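Probable threonyl-tRNA synthetase 1 (Aeropyrum pernix, PDB 3A32) probably attaches threonine to tRNA(Thr) in two steps, activating the amino acid with ATP as Thr-AMP and then passing it to the tRNA acceptor end. Local coordinates at residues T161-H166 with R311-S316; Y257-D262 with I281-N286. All blocks are in the same frame, centred on the assembly; numbering follows the deposited sequence.

Interaction 1 (T161-H166 with R311-S316). With ZN (zinc ion), chain G.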
loop_
_atom_site.group_PDB
_atom_site.type_symbol
_atom_site.label_atom_id
_atom_site.label_comp_id
_atom_site.label_asym_id
_atom_site.label_seq_id
_atom_site.Cartn_x
_atom_site.Cartn_y
_atom_site.Cartn_z
ATOM N N THR A 161 -0.255 -3.894 -11.863
ATOM C CA THR A 161 -1.209 -3.654 -10.808
ATOM C C THR A 161 -2.568 -3.323 -11.434
ATOM O O THR A 161 -2.615 -2.652 -12.452
ATOM C CB THR A 161 -0.644 -2.558 -9.862
ATOM O OG1 THR A 161 0.804 -2.709 -9.762
ATOM C CG2 THR A 161 -1.279 -2.670 -8.440
ATOM N N GLN A 162 -3.651 -3.810 -10.829
ATOM C CA GLN A 162 -5.043 -3.549 -11.256
ATOM C C GLN A 162 -5.761 -2.943 -10.045
ATOM O O GLN A 162 -5.464 -3.330 -8.927
ATOM C CB GLN A 162 -5.767 -4.862 -11.531
ATOM C CG GLN A 162 -5.278 -5.644 -12.708
ATOM C CD GLN A 162 -5.693 -7.086 -12.684
ATOM O OE1 GLN A 162 -5.729 -7.734 -11.644
ATOM N NE2 GLN A 162 -5.997 -7.616 -13.854
ATOM N N ASP A 163 -6.668 -1.979 -10.283
ATOM C CA ASP A 163 -7.667 -1.582 -9.287
ATOM C C ASP A 163 -8.877 -2.551 -9.434
ATOM O O ASP A 163 -9.949 -2.209 -9.956
ATOM C CB ASP A 163 -8.105 -0.098 -9.497
ATOM C CG ASP A 163 -8.608 0.200 -10.943
ATOM O OD1 ASP A 163 -8.065 -0.388 -11.914
ATOM O OD2 ASP A 163 -9.535 1.039 -11.119
ATOM N N ASP A 164 -8.677 -3.749 -8.926
ATOM C CA ASP A 164 -9.514 -4.889 -9.174
ATOM C C ASP A 164 -10.609 -5.006 -8.112
ATOM O O ASP A 164 -10.336 -4.824 -6.925
ATOM C CB ASP A 164 -8.610 -6.137 -9.125
ATOM C CG ASP A 164 -9.233 -7.354 -9.805
ATOM O OD1 ASP A 164 -10.141 -7.181 -10.656
ATOM O OD2 ASP A 164 -8.777 -8.487 -9.507
ATOM N N ALA A 165 -11.829 -5.385 -8.513
ATOM C CA ALA A 165 -12.861 -5.662 -7.529
ATOM C C ALA A 165 -13.757 -6.741 -8.072
ATOM O O ALA A 165 -13.808 -6.960 -9.291
ATOM C CB ALA A 165 -13.647 -4.392 -7.199
ATOM N N HIS A 166 -14.410 -7.445 -7.165
ATOM C CA HIS A 166 -15.397 -8.432 -7.490
ATOM C C HIS A 166 -16.683 -8.159 -6.728
ATOM O O HIS A 166 -16.667 -7.772 -5.548
ATOM C CB HIS A 166 -14.834 -9.854 -7.272
ATOM C CG HIS A 166 -13.711 -10.156 -8.209
ATOM N ND1 HIS A 166 -12.403 -9.851 -7.914
ATOM C CD2 HIS A 166 -13.715 -10.583 -9.490
ATOM C CE1 HIS A 166 -11.636 -10.139 -8.944
ATOM N NE2 HIS A 166 -12.405 -10.592 -9.914
ATOM N N ARG A 311 -14.619 -6.137 -12.096
ATOM C CA ARG A 311 -14.611 -4.752 -12.585
ATOM C C ARG A 311 -13.323 -4.034 -12.237
ATOM O O ARG A 311 -12.788 -4.242 -11.170
ATOM C CB ARG A 311 -15.833 -3.977 -12.067
ATOM C CG ARG A 311 -16.087 -3.977 -10.546
ATOM C CD ARG A 311 -15.688 -2.652 -9.859
ATOM N NE ARG A 311 -14.244 -2.418 -9.698
ATOM C CZ ARG A 311 -13.722 -1.320 -9.134
ATOM N NH1 ARG A 311 -14.518 -0.353 -8.656
ATOM N NH2 ARG A 311 -12.402 -1.189 -9.031
ATOM N N ALA A 312 -12.802 -3.200 -13.135
ATOM C CA ALA A 312 -11.763 -2.242 -12.764
ATOM C C ALA A 312 -12.206 -0.905 -13.319
ATOM O O ALA A 312 -12.928 -0.894 -14.293
ATOM C CB ALA A 312 -10.400 -2.662 -13.338
ATOM N N LEU A 313 -11.733 0.208 -12.763
ATOM C CA LEU A 313 -12.006 1.545 -13.300
ATOM C C LEU A 313 -10.906 1.980 -14.234
ATOM O O LEU A 313 -11.192 2.445 -15.305
ATOM C CB LEU A 313 -12.206 2.601 -12.195
ATOM C CG LEU A 313 -13.120 2.250 -10.995
ATOM C CD1 LEU A 313 -13.170 3.415 -10.014
ATOM C CD2 LEU A 313 -14.557 1.853 -11.389
ATOM N N LEU A 314 -9.648 1.845 -13.813
ATOM C CA LEU A 314 -8.474 2.216 -14.600
ATOM C C LEU A 314 -8.035 1.017 -15.429
ATOM O O LEU A 314 -7.720 1.166 -16.599
ATOM C CB LEU A 314 -7.330 2.639 -13.660
ATOM C CG LEU A 314 -7.619 3.707 -12.590
ATOM C CD1 LEU A 314 -6.366 4.081 -11.728
ATOM C CD2 LEU A 314 -8.247 4.941 -13.238
ATOM N N GLY A 315 -8.014 -0.177 -14.810
ATOM C CA GLY A 315 -7.540 -1.392 -15.500
ATOM C C GLY A 315 -6.150 -1.728 -15.014
ATOM O O GLY A 315 -5.938 -1.806 -13.823
ATOM N N SER A 316 -5.184 -1.887 -15.917
ATOM C CA SER A 316 -3.798 -1.896 -15.508
ATOM C C SER A 316 -3.424 -0.462 -15.140
ATOM O O SER A 316 -3.596 0.458 -15.930
ATOM C CB SER A 316 -2.923 -2.415 -16.629
ATOM O OG SER A 316 -1.548 -2.168 -16.373
HETATM ZN ZN ZN G . -11.621 -10.970 -11.698
HETATM O O HOH W 1 -10.884 -9.146 -12.171
#
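Asp-163 points its carboxylate into the corner of the chain at Leu-313 to Gly-315, where three successive backbone N-H groups turn to it. OD1 takes Gly-315 N through its syn lone pair (2.9 Å). OD2 takes two donors: Leu-314 N, nearly straight at 167° and also on a syn lone pair, and Leu-313 N, which arrives from well above the carboxylate plane. Asp-163 reaches the corner because CG sits between its own backbone N and carbonyl carbon (chi1 54°).

Next to this corner, Arg-311 folds back at chi2 and chi3 over Ala-165, whose CB lies against one guanidinium face, 3.2 Å from NE. NH2 of Arg-311 then donates to Asp-163 O at 2.8 Å, with the oxygen close to the guanidinium plane, while NH1 is held by His-63 and Tyr-68. Ala-165 and Arg-311 form an antiparallel hydrogen-bonded pair, N to O at 3.0 Å in both directions. Their strands, 159-170 and 306-316, are neighbours in the antiparallel part of the class II synthetase core sheet, and Ser-316 N-caps helix 317-327 through Arg-319 N. Beyond the pair His-166 binds the zinc ion through NE2 at 2.0 Å, and Asp-164 OD1 accepts from the zinc-bound water. Three N-H donors and the nearby Arg-311 charge, its NH2 4.2 Å from OD2, would be expected to stabilise Asp-163 as a buried carboxylate anion.

Interaction 2 (Y257-D262 with I281-N286); sequences YGPKLD and IQFDFN
With CG anti to the backbone N (chi1 173°) and a bend at chi2 (79°), Gln-282 carries its amide across to the 257-262 segment, while Tyr-257, its CG between the backbone N and the carbonyl carbon, swings its ring to meet it. The two side chains cross at about a right angle, ring and amide planes 53° apart, with Tyr-257 CE1 3.6 Å from Gln-282 NE2. That nitrogen donates twice, in both cases close to its amide plane: to Phe-283 O in its own segment, almost straight and on a lone pair, and to Gly-258 O at 2.8 Å, approaching from well above the carbonyl plane. The paired bonds fix the rotation of the amide, leaving OE1 alongside Lys-260 CB and CD.

These residues lie at the open end of the beta hairpin made by strands 260-268 and 273-284, part of the antiparallel sheet characteristic of the class II synthetase core. Leu-261 and Ile-281 are its antiparallel hydrogen-bonded pair, with Ile-281 N 2.8 Å from Leu-261 O; Lys-260 and Gln-282 are the adjoining non-hydrogen-bonded pair. Farther out, Phe-285 N donates to Tyr-257 O at 2.7 Å, in the carbonyl plane. Gly-258 CA passes close to Phe-283 O (3.5 Å), a CA-H...O contact. Pro-259 CD packs against both Phe-283 CB and Phe-285 CE2 (3.7 Å to the latter), and helix 222-243 adds Trp-225, edge-to-face with the Phe-285 ring.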
loop_
_atom_site.group_PDB
_atom_site.type_symbol
_atom_site.label_atom_id
_atom_site.label_comp_id
_atom_site.label_asym_id
_atom_site.label_seq_id
_atom_site.Cartn_x
_atom_site.Cartn_y
_atom_site.Cartn_z
ATOM N N TYR A 257 -17.678 -16.418 -21.199
ATOM C CA TYR A 257 -18.296 -16.538 -19.849
ATOM C C TYR A 257 -19.157 -15.372 -19.420
ATOM O O TYR A 257 -19.590 -15.353 -18.262
ATOM C CB TYR A 257 -17.244 -16.760 -18.731
ATOM C CG TYR A 257 -16.116 -15.756 -18.803
ATOM C CD1 TYR A 257 -16.149 -14.557 -18.090
ATOM C CD2 TYR A 257 -15.023 -15.993 -19.648
ATOM C CE1 TYR A 257 -15.083 -13.629 -18.201
ATOM C CE2 TYR A 257 -13.974 -15.087 -19.768
ATOM C CZ TYR A 257 -14.000 -13.920 -19.028
ATOM O OH TYR A 257 -12.934 -13.057 -19.196
ATOM N N GLY A 258 -19.389 -14.380 -20.283
ATOM C CA GLY A 258 -20.379 -13.388 -19.941
ATOM C C GLY A 258 -20.150 -12.096 -20.683
ATOM O O GLY A 258 -19.074 -11.880 -21.206
ATOM N N PRO A 259 -21.189 -11.244 -20.758
ATOM C CA PRO A 259 -21.129 -9.960 -21.471
ATOM C C PRO A 259 -20.366 -8.918 -20.640
ATOM O O PRO A 259 -20.067 -9.182 -19.447
ATOM C CB PRO A 259 -22.589 -9.551 -21.592
ATOM C CG PRO A 259 -23.271 -10.217 -20.404
ATOM C CD PRO A 259 -22.496 -11.475 -20.098
ATOM N N LYS A 260 -20.060 -7.763 -21.247
ATOM C CA LYS A 260 -19.267 -6.725 -20.581
ATOM C C LYS A 260 -19.536 -5.330 -21.095
ATOM O O LYS A 260 -20.139 -5.141 -22.138
ATOM C CB LYS A 260 -17.760 -7.005 -20.730
ATOM C CG LYS A 260 -17.342 -7.297 -22.176
ATOM C CD LYS A 260 -15.816 -7.168 -22.381
ATOM C CE LYS A 260 -15.461 -7.560 -23.827
ATOM N NZ LYS A 260 -14.035 -7.210 -24.113
ATOM N N LEU A 261 -19.027 -4.359 -20.349
ATOM C CA LEU A 261 -19.034 -2.961 -20.707
ATOM C C LEU A 261 -17.603 -2.428 -20.533
ATOM O O LEU A 261 -16.952 -2.653 -19.481
ATOM C CB LEU A 261 -19.981 -2.279 -19.738
ATOM C CG LEU A 261 -20.267 -0.803 -19.689
ATOM C CD1 LEU A 261 -21.547 -0.647 -18.894
ATOM C CD2 LEU A 261 -19.091 -0.001 -19.050
ATOM N N ASP A 262 -17.118 -1.684 -21.524
ATOM C CA ASP A 262 -15.779 -1.087 -21.458
ATOM C C ASP A 262 -15.904 0.407 -21.392
ATOM O O ASP A 262 -16.775 0.984 -22.032
ATOM C CB ASP A 262 -14.969 -1.466 -22.676
ATOM C CG ASP A 262 -14.574 -2.927 -22.645
ATOM O OD1 ASP A 262 -14.029 -3.344 -21.582
ATOM O OD2 ASP A 262 -14.849 -3.646 -23.646
ATOM N N ILE A 281 -16.482 -3.637 -16.954
ATOM C CA ILE A 281 -17.393 -4.368 -16.088
ATOM C C ILE A 281 -17.704 -5.675 -16.804
ATOM O O ILE A 281 -18.366 -5.659 -17.843
ATOM C CB ILE A 281 -18.737 -3.597 -15.773
ATOM C CG1 ILE A 281 -18.438 -2.227 -15.184
ATOM C CG2 ILE A 281 -19.642 -4.414 -14.815
ATOM C CD1 ILE A 281 -19.648 -1.358 -15.085
ATOM N N GLN A 282 -17.278 -6.787 -16.198
ATOM C CA GLN A 282 -17.353 -8.119 -16.778
ATOM C C GLN A 282 -18.104 -9.158 -15.905
ATOM O O GLN A 282 -17.642 -9.558 -14.837
ATOM C CB GLN A 282 -15.918 -8.598 -17.052
ATOM C CG GLN A 282 -15.831 -10.051 -17.503
ATOM C CD GLN A 282 -16.187 -10.198 -18.972
ATOM O OE1 GLN A 282 -15.487 -9.667 -19.835
ATOM N NE2 GLN A 282 -17.272 -10.946 -19.266
ATOM N N PHE A 283 -19.285 -9.545 -16.361
ATOM C CA PHE A 283 -20.012 -10.724 -15.909
ATOM C C PHE A 283 -19.350 -12.061 -16.202
ATOM O O PHE A 283 -18.626 -12.240 -17.196
ATOM C CB PHE A 283 -21.391 -10.732 -16.567
ATOM C CG PHE A 283 -22.286 -9.641 -16.072
ATOM C CD1 PHE A 283 -23.269 -9.912 -15.118
ATOM C CD2 PHE A 283 -22.134 -8.334 -16.542
ATOM C CE1 PHE A 283 -24.090 -8.878 -14.632
ATOM C CE2 PHE A 283 -22.953 -7.314 -16.094
ATOM C CZ PHE A 283 -23.933 -7.572 -15.127
ATOM N N ASP A 284 -19.688 -13.016 -15.360
ATOM C CA ASP A 284 -19.027 -14.279 -15.324
ATOM C C ASP A 284 -20.055 -15.322 -14.907
ATOM O O ASP A 284 -20.661 -15.227 -13.819
ATOM C CB ASP A 284 -17.835 -14.210 -14.370
ATOM C CG ASP A 284 -16.856 -15.340 -14.576
ATOM O OD1 ASP A 284 -17.322 -16.498 -14.792
ATOM O OD2 ASP A 284 -15.621 -15.069 -14.511
ATOM N N PHE A 285 -20.278 -16.268 -15.825
ATOM C CA PHE A 285 -21.221 -17.408 -15.676
ATOM C C PHE A 285 -20.434 -18.689 -15.378
ATOM O O PHE A 285 -20.982 -19.701 -14.945
ATOM C CB PHE A 285 -22.049 -17.550 -16.963
ATOM C CG PHE A 285 -22.845 -16.302 -17.283
ATOM C CD1 PHE A 285 -23.409 -15.523 -16.232
ATOM C CD2 PHE A 285 -23.037 -15.894 -18.586
ATOM C CE1 PHE A 285 -24.114 -14.383 -16.502
ATOM C CE2 PHE A 285 -23.797 -14.734 -18.872
ATOM C CZ PHE A 285 -24.316 -13.979 -17.844
ATOM N N ASN A 286 -19.128 -18.595 -15.561
ATOM C CA ASN A 286 -18.217 -19.655 -15.281
ATOM C C ASN A 286 -17.926 -19.808 -13.776
ATOM O O ASN A 286 -18.115 -20.907 -13.229
ATOM C CB ASN A 286 -16.936 -19.426 -16.084
ATOM C CG ASN A 286 -15.898 -20.532 -15.877
ATOM O OD1 ASN A 286 -16.193 -21.724 -16.028
ATOM N ND2 ASN A 286 -14.656 -20.127 -15.578
#

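Overall arrangement
Interactions 1 and 2 belong to one sheet of the catalytic core: strand 306-316, which pairs with 159-170 in interaction 1, has strand 273-284 of interaction 2 as its other neighbour. Their centres are 14 Å apart and their nearest atoms about 4 Å, without touching. Bridging backbone bonds join Ala-312 with Thr-280 and Gln-282 with His-310. The zinc site ties them together chemically. Cys-112, His-166 and His-310 bind the metal; His-166 comes from interaction 1, and Asp-284 of interaction 2 hydrogen-bonds His-310 NE2, whose ND1 binds the zinc, as a second-shell partner. The Asp-284 side chain is about 6 Å from the ion.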